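Local coordinates for protein putative acyl-CoA dehydrogenase (Burkholderia xenovorans, PDB 5JSC) that belongs to the acyl-CoA dehydrogenase family and binds flavin-adenine dinucleotide, at residues F26-I37 and D87-L98; A276-A284 and T300-I311. All blocks are in the same frame, centred on the assembly; numbering follows the deposited sequence. Where two conformers were deposited one is given.

Interaction 1 of 2, residues F26-I37 and D87-L98. With SO4 (sulfate ion), chain Q; EDO (1,2-ethanediol), chain O.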
loop_
_atom_site.group_PDB
_atom_site.type_symbol
_atom_site.label_atom_id
_atom_site.label_comp_id
_atom_site.label_asym_id
_atom_site.label_seq_id
_atom_site.Cartn_x
_atom_site.Cartn_y
_atom_site.Cartn_z
ATOM N N PHE C 26 16.027 27.367 1.651
ATOM C CA PHE C 26 16.834 27.765 2.794
ATOM C C PHE C 26 17.661 29.001 2.484
ATOM O O PHE C 26 18.061 29.238 1.340
ATOM C CB PHE C 26 17.785 26.648 3.225
ATOM C CG PHE C 26 17.089 25.440 3.759
ATOM C CD1 PHE C 26 16.413 25.506 4.968
ATOM C CD2 PHE C 26 17.113 24.238 3.059
ATOM C CE1 PHE C 26 15.768 24.386 5.475
ATOM C CE2 PHE C 26 16.458 23.111 3.557
ATOM C CZ PHE C 26 15.789 23.186 4.767
ATOM N N GLU C 27 17.943 29.768 3.534
ATOM C CA GLU C 27 18.878 30.881 3.499
ATOM C C GLU C 27 20.193 30.478 4.141
ATOM O O GLU C 27 20.263 29.467 4.844
ATOM C CB GLU C 27 18.282 32.088 4.229
ATOM C CG GLU C 27 17.119 32.689 3.483
ATOM C CD GLU C 27 17.533 33.206 2.115
ATOM O OE1 GLU C 27 18.676 33.693 1.981
ATOM O OE2 GLU C 27 16.725 33.110 1.168
ATOM N N PRO C 28 21.277 31.234 3.907
ATOM C CA PRO C 28 22.554 30.883 4.553
ATOM C C PRO C 28 22.453 30.733 6.062
ATOM O O PRO C 28 23.085 29.831 6.627
ATOM C CB PRO C 28 23.474 32.045 4.150
ATOM C CG PRO C 28 22.945 32.464 2.822
ATOM C CD PRO C 28 21.446 32.311 2.913
ATOM N N ARG C 29 21.659 31.575 6.733
ATOM C CA ARG C 29 21.537 31.456 8.183
ATOM C C ARG C 29 21.004 30.089 8.595
ATOM O O ARG C 29 21.330 29.603 9.685
ATOM C CB ARG C 29 20.637 32.561 8.739
ATOM C CG ARG C 29 19.188 32.465 8.305
ATOM C CD ARG C 29 18.339 33.532 8.992
ATOM N NE ARG C 29 16.920 33.347 8.703
ATOM C CZ ARG C 29 16.313 33.871 7.644
ATOM N NH1 ARG C 29 17.006 34.612 6.787
ATOM N NH2 ARG C 29 15.019 33.658 7.444
ATOM N N HIS C 30 20.201 29.449 7.739
ATOM C CA HIS C 30 19.656 28.139 8.088
ATOM C C HIS C 30 20.721 27.063 8.015
ATOM O O HIS C 30 20.712 26.117 8.809
ATOM C CB HIS C 30 18.477 27.790 7.180
ATOM C CG HIS C 30 17.331 28.732 7.335
ATOM N ND1 HIS C 30 16.820 29.471 6.292
ATOM C CD2 HIS C 30 16.628 29.095 8.435
ATOM C CE1 HIS C 30 15.841 30.239 6.739
ATOM N NE2 HIS C 30 15.703 30.028 8.036
ATOM N N ARG C 31 21.639 27.182 7.058
ATOM C CA ARG C 31 22.749 26.241 6.992
ATOM C C ARG C 31 23.654 26.380 8.206
ATOM O O ARG C 31 24.110 25.377 8.768
ATOM C CB ARG C 31 23.537 26.452 5.700
ATOM C CG ARG C 31 22.770 26.030 4.457
ATOM C CD ARG C 31 23.614 26.165 3.198
ATOM N NE ARG C 31 23.515 27.490 2.594
ATOM C CZ ARG C 31 22.519 27.874 1.799
ATOM N NH1 ARG C 31 21.525 27.038 1.520
ATOM N NH2 ARG C 31 22.512 29.096 1.286
ATOM N N GLU C 32 23.912 27.612 8.638
ATOM C CA GLU C 32 24.723 27.794 9.835
ATOM C C GLU C 32 23.996 27.279 11.072
ATOM O O GLU C 32 24.613 26.660 11.946
ATOM C CB GLU C 32 25.103 29.264 9.974
ATOM C CG GLU C 32 26.114 29.658 8.922
ATOM C CD GLU C 32 26.216 31.146 8.727
ATOM O OE1 GLU C 32 25.564 31.898 9.484
ATOM O OE2 GLU C 32 26.949 31.558 7.807
ATOM N N LEU C 33 22.682 27.506 11.152
ATOM C CA LEU C 33 21.920 27.008 12.290
ATOM C C LEU C 33 21.938 25.487 12.327
ATOM O O LEU C 33 22.099 24.884 13.397
ATOM C CB LEU C 33 20.479 27.525 12.226
ATOM C CG LEU C 33 19.499 26.949 13.257
ATOM C CD1 LEU C 33 18.524 28.017 13.737
ATOM C CD2 LEU C 33 18.708 25.744 12.700
ATOM N N ALA C 34 21.776 24.853 11.160
ATOM C CA ALA C 34 21.802 23.396 11.102
ATOM C C ALA C 34 23.123 22.849 11.615
ATOM O O ALA C 34 23.152 21.846 12.337
ATOM C CB ALA C 34 21.554 22.923 9.671
ATOM N N ALA C 35 24.234 23.488 11.245
ATOM C CA ALA C 35 25.528 23.034 11.743
ATOM C C ALA C 35 25.643 23.265 13.242
ATOM O O ALA C 35 26.186 22.421 13.971
ATOM C CB ALA C 35 26.657 23.740 10.996
ATOM N N GLY C 36 25.125 24.397 13.721
ATOM C CA GLY C 36 25.230 24.708 15.135
ATOM C C GLY C 36 24.434 23.759 16.006
ATOM O O GLY C 36 24.930 23.291 17.038
ATOM N N ILE C 37 23.195 23.451 15.609
ATOM C CA ILE C 37 22.411 22.555 16.454
ATOM C C ILE C 37 22.957 21.130 16.362
ATOM O O ILE C 37 22.946 20.395 17.355
ATOM C CB ILE C 37 20.902 22.642 16.124
ATOM C CG1 ILE C 37 20.090 21.797 17.109
ATOM C CG2 ILE C 37 20.599 22.248 14.682
ATOM C CD1 ILE C 37 20.176 22.278 18.540
ATOM N N ASP C 87 10.617 32.018 12.854
ATOM C CA ASP C 87 11.258 31.446 11.669
ATOM C C ASP C 87 10.910 29.961 11.629
ATOM O O ASP C 87 11.513 29.156 12.344
ATOM C CB ASP C 87 12.766 31.695 11.743
ATOM C CG ASP C 87 13.532 31.222 10.514
ATOM O OD1 ASP C 87 13.043 30.363 9.756
ATOM O OD2 ASP C 87 14.669 31.715 10.317
ATOM N N THR C 88 9.918 29.605 10.795
ATOM C CA THR C 88 9.437 28.227 10.737
ATOM C C THR C 88 10.526 27.288 10.252
ATOM O O THR C 88 10.657 26.166 10.751
ATOM C CB THR C 88 8.221 28.117 9.806
ATOM O OG1 THR C 88 7.388 29.272 9.955
ATOM C CG2 THR C 88 7.411 26.877 10.145
ATOM N N ARG C 89 11.313 27.723 9.270
ATOM C CA ARG C 89 12.402 26.879 8.787
ATOM C C ARG C 89 13.402 26.587 9.899
ATOM O O ARG C 89 13.897 25.457 10.028
ATOM C CB ARG C 89 13.090 27.547 7.597
ATOM C CG ARG C 89 12.216 27.549 6.338
ATOM C CD ARG C 89 12.744 28.477 5.256
ATOM N NE ARG C 89 12.509 29.871 5.611
ATOM C CZ ARG C 89 12.911 30.903 4.882
ATOM N NH1 ARG C 89 13.587 30.696 3.758
ATOM N NH2 ARG C 89 12.642 32.144 5.277
ATOM N N ALA C 90 13.710 27.594 10.717
ATOM C CA ALA C 90 14.627 27.380 11.830
ATOM C C ALA C 90 14.047 26.409 12.852
ATOM O O ALA C 90 14.730 25.467 13.276
ATOM C CB ALA C 90 14.978 28.715 12.484
ATOM N N VAL C 91 12.788 26.618 13.266
ATOM C CA VAL C 91 12.183 25.707 14.241
ATOM C C VAL C 91 12.176 24.278 13.706
ATOM O O VAL C 91 12.467 23.319 14.438
ATOM C CB VAL C 91 10.763 26.171 14.615
ATOM C CG1 VAL C 91 10.078 25.106 15.480
ATOM C CG2 VAL C 91 10.819 27.499 15.365
ATOM N N CYS C 92 11.878 24.120 12.415
ATOM C CA CYS C 92 11.864 22.789 11.816
ATOM C C CYS C 92 13.257 22.162 11.800
ATOM O O CYS C 92 13.411 20.979 12.128
ATOM C CB CYS C 92 11.278 22.863 10.407
ATOM S SG CYS C 92 9.483 23.075 10.419
ATOM N N LEU C 93 14.284 22.927 11.417
ATOM C CA LEU C 93 15.635 22.373 11.434
ATOM C C LEU C 93 16.054 21.981 12.847
ATOM O O LEU C 93 16.768 20.984 13.038
ATOM C CB LEU C 93 16.627 23.378 10.837
ATOM C CG LEU C 93 16.574 23.536 9.314
ATOM C CD1 LEU C 93 17.377 24.771 8.876
ATOM C CD2 LEU C 93 17.106 22.291 8.636
ATOM N N LEU C 94 15.644 22.763 13.850
ATOM C CA LEU C 94 15.973 22.419 15.233
ATOM C C LEU C 94 15.306 21.113 15.648
ATOM O O LEU C 94 15.966 20.209 16.172
ATOM C CB LEU C 94 15.572 23.555 16.174
ATOM C CG LEU C 94 16.379 24.850 15.999
ATOM C CD1 LEU C 94 15.778 25.949 16.854
ATOM C CD2 LEU C 94 17.853 24.630 16.360
ATOM N N ARG C 95 13.992 20.989 15.421
ATOM C CA ARG C 95 13.318 19.745 15.791
ATOM C C ARG C 95 13.837 18.567 14.977
ATOM O O ARG C 95 14.036 17.468 15.517
ATOM C CB ARG C 95 11.805 19.880 15.614
ATOM C CG ARG C 95 11.124 20.682 16.701
ATOM C CD ARG C 95 9.631 20.329 16.766
ATOM N NE ARG C 95 9.396 19.006 17.359
ATOM C CZ ARG C 95 8.192 18.526 17.660
ATOM N NH1 ARG C 95 7.103 19.252 17.418
ATOM N NH2 ARG C 95 8.077 17.323 18.217
ATOM N N GLU C 96 14.049 18.764 13.674
ATOM C CA GLU C 96 14.577 17.676 12.851
ATOM C C GLU C 96 15.908 17.171 13.397
ATOM O O GLU C 96 16.103 15.960 13.575
ATOM C CB GLU C 96 14.734 18.127 11.399
ATOM C CG GLU C 96 15.242 17.007 10.527
ATOM C CD GLU C 96 15.661 17.446 9.146
ATOM O OE1 GLU C 96 15.139 18.452 8.628
ATOM O OE2 GLU C 96 16.523 16.760 8.555
ATOM N N THR C 97 16.837 18.088 13.686
ATOM C CA THR C 97 18.152 17.672 14.164
ATOM C C THR C 97 18.070 17.072 15.559
ATOM O O THR C 97 18.688 16.038 15.832
ATOM C CB THR C 97 19.110 18.859 14.150
ATOM O OG1 THR C 97 19.095 19.446 12.847
ATOM C CG2 THR C 97 20.542 18.422 14.492
ATOM N N LEU C 98 17.309 17.697 16.455
ATOM C CA LEU C 98 17.177 17.144 17.800
ATOM C C LEU C 98 16.565 15.751 17.762
ATOM O O LEU C 98 17.092 14.817 18.376
ATOM C CB LEU C 98 16.343 18.075 18.674
ATOM C CG LEU C 98 17.049 19.352 19.130
ATOM C CD1 LEU C 98 16.019 20.335 19.679
ATOM C CD2 LEU C 98 18.125 19.053 20.166
HETATM S S SO4 Q . 13.442 34.234 2.500
HETATM O O1 SO4 Q . 14.065 35.300 1.722
HETATM O O2 SO4 Q . 13.588 34.525 3.926
HETATM O O3 SO4 Q . 12.023 34.155 2.172
HETATM O O4 SO4 Q . 14.082 32.959 2.186
HETATM C C1 EDO O . 16.412 19.099 5.392
HETATM O O1 EDO O . 15.730 17.981 5.956
HETATM C C2 EDO O . 17.541 19.533 6.314
HETATM O O2 EDO O . 18.227 18.383 6.816
HETATM O O HOH W 1 12.274 32.716 8.035
HETATM O O HOH W 2 21.480 19.750 11.524
#
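His30 and Asp87 meet where helices 28-44 and 88-101 begin, two neighbours in the N-terminal domain of the acyl-CoA dehydrogenase fold; over residues 28-37 and 88-98 their axes run 26° apart. Asp87 is the N-cap of its helix: its OD1 accepts from Ala90 N and, weakly, from His30 NE2, while OD2 is the main acceptor for the other helix. OD2 takes two donors, His30 NE2 at 3.0 Å through its syn lone pair and Arg29 NE at 3.2 Å in a salt bridge lying in the guanidinium plane. On the far side of the imidazole, His30 ND1 accepts from Glu27 N at 3.0 Å, within the ring plane, so both ring nitrogens are held and the ring cannot easily rotate. Arg29 CG lies over one face of that ring. Across the other, Arg89 CB makes a CH-pi contact, 3.9 Å from the His30 centroid, and the arginine then bends at chi3 (-74°) to bring its own guanidinium face over His30 CE1, the two planes 47° apart. The outer edge of this group grips a sulfate ion, probably from the crystallisation liquor, Arg89 NH1 bonding to O4 and NH2 to O2, while Arg89 NE forms a salt bridge with Asp326, just past the end of helix 298-325.

Farther along, the chemistry turns apolar. Leu33 CD2 lies 3.7 Å from Leu93 CB and its CD1 rests on Ala90. Ile37 CB packs 3.6 Å from Leu94 CD2, and a water links Ala34 O to Thr97 OG1. From ahead of its helix, Phe26 CE1 reaches back to Leu93 CD1. With ND1 accepting and NE2 donating, His30 is consistent with a neutral ring protonated on NE2, and Asp87 and Asp326 would offset the two arginines, whose NH2 atoms lie 3.6 Å apart.

Interaction 2 of 2, residues A276-A284 and T300-I311; sequences AMAEGVARA and TQAKLAQMALTI. With SO4 (sulfate ion), chain P.
Met277 packs against Met307, Ala308 and Ile311 with no ring, carboxylate or guanidinium between the helices, so the flat groups met here are backbone peptides: Met277 SD lies 3.7 Å from Ala308 N, and its CE comes equally near Leu304 O. The methionine gets there with CG anti to the backbone N (chi1 -179°) and a bend at chi2 (85°), which carries the sulfur across the groove to within 3.6 Å of Met307 CB; a further bend at chi3 turns CE toward Leu304. Its root is pressed too, since Met277 CB sits only 3.5 Å from Ile311 CD1, tighter than usual for two carbons.

The segments belong to helices 250-286 and 298-325 in the C-terminal helical domain of the acyl-CoA dehydrogenase fold, antiparallel at 161° over these two segments and joined by a short beta hairpin and its flanks, which carry flavin-adenine dinucleotide pocket residues such as Arg287 and Phe297. Knobs-into-holes packing runs both ways: Met277 fits among Leu304, Met307, Ala308 and Ile311, and Leu304 fits among Met277, Gly280, Val281 and Ala284. Leu304 CD2 lies 3.9 Å from Gly280 C, and the bare face of Gly280 makes room for Met307 CE.

Toward the hairpin, Ala284 CB touches Leu304 CD1 at 3.8 Å and Thr300 CG2 at 3.7 Å. Thr300 OG1 is hydrogen-bonded to Leu294 O, and the threonine side chain lies about 4 Å from a bound flavin-adenine dinucleotide. Gln301 faces outward onto Leu390 of the second subunit, and Ala308 also touches Leu396 of that subunit.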
loop_
_atom_site.group_PDB
_atom_site.type_symbol
_atom_site.label_atom_id
_atom_site.label_comp_id
_atom_site.label_asym_id
_atom_site.label_seq_id
_atom_site.Cartn_x
_atom_site.Cartn_y
_atom_site.Cartn_z
ATOM N N ALA C 276 16.672 6.474 11.543
ATOM C CA ALA C 276 16.428 5.095 11.118
ATOM C C ALA C 276 17.139 4.785 9.806
ATOM O O ALA C 276 17.662 3.677 9.619
ATOM C CB ALA C 276 14.921 4.850 10.980
ATOM N N MET C 277 17.127 5.737 8.870
ATOM C CA MET C 277 17.819 5.553 7.595
ATOM C C MET C 277 19.304 5.296 7.808
ATOM O O MET C 277 19.886 4.394 7.194
ATOM C CB MET C 277 17.618 6.793 6.722
ATOM C CG MET C 277 18.279 6.734 5.348
ATOM S SD MET C 277 17.208 5.884 4.170
ATOM C CE MET C 277 18.137 4.455 3.723
ATOM N N ALA C 278 19.946 6.108 8.653
ATOM C CA ALA C 278 21.368 5.898 8.913
ATOM C C ALA C 278 21.617 4.518 9.506
ATOM O O ALA C 278 22.553 3.816 9.100
ATOM C CB ALA C 278 21.897 7.001 9.835
ATOM N N GLU C 279 20.784 4.102 10.465
ATOM C CA GLU C 279 20.938 2.769 11.043
ATOM C C GLU C 279 20.747 1.687 9.987
ATOM O O GLU C 279 21.491 0.694 9.958
ATOM C CB GLU C 279 19.929 2.578 12.179
ATOM C CG GLU C 279 20.080 3.548 13.325
ATOM C CD GLU C 279 21.253 3.246 14.215
ATOM O OE1 GLU C 279 21.628 2.067 14.332
ATOM O OE2 GLU C 279 21.783 4.193 14.824
ATOM N N GLY C 280 19.743 1.862 9.122
ATOM C CA GLY C 280 19.420 0.838 8.140
ATOM C C GLY C 280 20.497 0.670 7.084
ATOM O O GLY C 280 20.878 -0.455 6.749
ATOM N N VAL C 281 21.005 1.781 6.537
ATOM C CA VAL C 281 22.034 1.644 5.514
ATOM C C VAL C 281 23.319 1.084 6.121
ATOM O O VAL C 281 23.991 0.254 5.496
ATOM C CB VAL C 281 22.249 2.980 4.764
ATOM C CG1 VAL C 281 22.990 4.023 5.610
ATOM C CG2 VAL C 281 22.963 2.739 3.428
ATOM N N ALA C 282 23.666 1.493 7.348
ATOM C CA ALA C 282 24.859 0.942 7.980
ATOM C C ALA C 282 24.728 -0.560 8.207
ATOM O O ALA C 282 25.691 -1.308 8.015
ATOM C CB ALA C 282 25.137 1.658 9.297
ATOM N N ARG C 283 23.545 -1.016 8.629
ATOM C CA ARG C 283 23.347 -2.443 8.872
ATOM C C ARG C 283 23.340 -3.229 7.568
ATOM O O ARG C 283 23.913 -4.323 7.496
ATOM C CB ARG C 283 22.049 -2.663 9.647
ATOM C CG ARG C 283 21.798 -4.117 10.034
ATOM C CD ARG C 283 22.828 -4.605 11.051
ATOM N NE ARG C 283 22.417 -5.898 11.598
ATOM C CZ ARG C 283 22.879 -6.429 12.726
ATOM N NH1 ARG C 283 23.792 -5.786 13.449
ATOM N NH2 ARG C 283 22.411 -7.603 13.137
ATOM N N ALA C 284 22.730 -2.669 6.518
ATOM C CA ALA C 284 22.760 -3.315 5.210
ATOM C C ALA C 284 24.195 -3.508 4.728
ATOM O O ALA C 284 24.548 -4.563 4.186
ATOM C CB ALA C 284 21.956 -2.486 4.202
ATOM N N THR C 300 16.796 -5.631 -0.253
ATOM C CA THR C 300 17.369 -4.629 0.639
ATOM C C THR C 300 17.558 -3.312 -0.091
ATOM O O THR C 300 17.230 -2.246 0.437
ATOM C CB THR C 300 18.710 -5.121 1.184
ATOM O OG1 THR C 300 18.519 -6.399 1.804
ATOM C CG2 THR C 300 19.282 -4.131 2.198
ATOM N N GLN C 301 18.101 -3.371 -1.306
ATOM C CA GLN C 301 18.324 -2.148 -2.074
ATOM C C GLN C 301 17.019 -1.411 -2.340
ATOM O O GLN C 301 16.960 -0.179 -2.225
ATOM C CB GLN C 301 19.041 -2.489 -3.373
ATOM C CG GLN C 301 20.433 -3.025 -3.107
ATOM C CD GLN C 301 21.132 -3.494 -4.342
ATOM O OE1 GLN C 301 20.592 -3.426 -5.437
ATOM N NE2 GLN C 301 22.354 -3.976 -4.177
ATOM N N ALA C 302 15.959 -2.145 -2.693
ATOM C CA ALA C 302 14.673 -1.511 -2.958
ATOM C C ALA C 302 14.062 -0.949 -1.683
ATOM O O ALA C 302 13.407 0.103 -1.709
ATOM C CB ALA C 302 13.729 -2.518 -3.617
ATOM N N LYS C 303 14.256 -1.643 -0.562
ATOM C CA LYS C 303 13.739 -1.145 0.709
ATOM C C LYS C 303 14.468 0.120 1.140
ATOM O O LYS C 303 13.828 1.091 1.571
ATOM C CB LYS C 303 13.853 -2.218 1.793
ATOM C CG LYS C 303 13.327 -1.771 3.138
ATOM C CD LYS C 303 12.365 -2.803 3.713
ATOM C CE LYS C 303 13.084 -3.816 4.568
ATOM N NZ LYS C 303 12.299 -5.076 4.705
ATOM N N LEU C 304 15.798 0.135 1.028
ATOM C CA LEU C 304 16.556 1.347 1.327
ATOM C C LEU C 304 16.133 2.479 0.405
ATOM O O LEU C 304 16.007 3.630 0.841
ATOM C CB LEU C 304 18.058 1.079 1.176
ATOM C CG LEU C 304 18.698 0.140 2.198
ATOM C CD1 LEU C 304 20.129 -0.222 1.796
ATOM C CD2 LEU C 304 18.659 0.746 3.600
ATOM N N ALA C 305 15.915 2.170 -0.880
ATOM C CA ALA C 305 15.500 3.193 -1.837
ATOM C C ALA C 305 14.185 3.831 -1.421
ATOM O O ALA C 305 14.038 5.058 -1.474
ATOM C CB ALA C 305 15.375 2.595 -3.237
ATOM N N GLN C 306 13.220 3.008 -0.993
ATOM C CA GLN C 306 11.923 3.542 -0.595
ATOM C C GLN C 306 12.034 4.345 0.689
ATOM O O GLN C 306 11.356 5.371 0.844
ATOM C CB GLN C 306 10.902 2.411 -0.436
ATOM C CG GLN C 306 9.544 2.917 0.080
ATOM C CD GLN C 306 8.833 3.863 -0.885
ATOM O OE1 GLN C 306 8.648 5.060 -0.598
ATOM N NE2 GLN C 306 8.401 3.328 -2.018
ATOM N N MET C 307 12.894 3.906 1.614
ATOM C CA MET C 307 13.149 4.706 2.809
ATOM C C MET C 307 13.649 6.088 2.420
ATOM O O MET C 307 13.148 7.108 2.910
ATOM C CB MET C 307 14.156 3.996 3.714
ATOM C CG MET C 307 13.611 2.696 4.314
ATOM S SD MET C 307 14.899 1.617 4.971
ATOM C CE MET C 307 15.421 2.587 6.381
ATOM N N ALA C 308 14.619 6.138 1.504
ATOM C CA ALA C 308 15.194 7.410 1.078
ATOM C C ALA C 308 14.186 8.260 0.313
ATOM O O ALA C 308 14.159 9.490 0.462
ATOM C CB ALA C 308 16.432 7.151 0.224
ATOM N N LEU C 309 13.364 7.626 -0.525
ATOM C CA LEU C 309 12.330 8.357 -1.256
ATOM C C LEU C 309 11.336 8.997 -0.295
ATOM O O LEU C 309 10.991 10.180 -0.425
ATOM C CB LEU C 309 11.617 7.403 -2.217
ATOM C CG LEU C 309 10.477 8.022 -3.038
ATOM C CD1 LEU C 309 11.011 9.171 -3.892
ATOM C CD2 LEU C 309 9.796 6.958 -3.903
ATOM N N THR C 310 10.871 8.222 0.686
ATOM C CA THR C 310 9.943 8.757 1.677
ATOM C C THR C 310 10.569 9.913 2.444
ATOM O O THR C 310 9.908 10.929 2.696
ATOM C CB THR C 310 9.499 7.637 2.617
ATOM O OG1 THR C 310 8.691 6.726 1.868
ATOM C CG2 THR C 310 8.692 8.187 3.778
ATOM N N ILE C 311 11.853 9.793 2.792
ATOM C CA ILE C 311 12.535 10.872 3.502
ATOM C C ILE C 311 12.608 12.130 2.645
ATOM O O ILE C 311 12.348 13.242 3.131
ATOM C CB ILE C 311 13.927 10.406 3.966
ATOM C CG1 ILE C 311 13.768 9.534 5.214
ATOM C CG2 ILE C 311 14.863 11.612 4.242
ATOM C CD1 ILE C 311 15.005 8.747 5.570
HETATM S S SO4 P . 6.626 8.381 -0.717
HETATM O O1 SO4 P . 7.708 9.337 -0.960
HETATM O O2 SO4 P . 5.345 9.006 -1.043
HETATM O O3 SO4 P . 6.627 7.988 0.700
HETATM O O4 SO4 P . 6.828 7.226 -1.595
#

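Overall arrangement
Both contacts are largely buried helix pairs, but they sit in different domains, their centres about 24 Å apart and their nearest atoms about 7 Å. Interaction 1 mixes a charged, hydrogen-bonded end, with exposed Arg29 at its margin, and an apolar remainder; interaction 2 is apolar throughout and runs antiparallel instead of nearly parallel. They share no helix, but the helices of interaction 2, 250-286 and 298-325, also carry Arg274 and Tyr319, which bond to Glu96 of interaction 1. Their surroundings differ as well. No other chain touches 26-37 or 87-98, whereas interaction 2 lies against neighbouring subunits and beside a bound flavin-adenine dinucleotide.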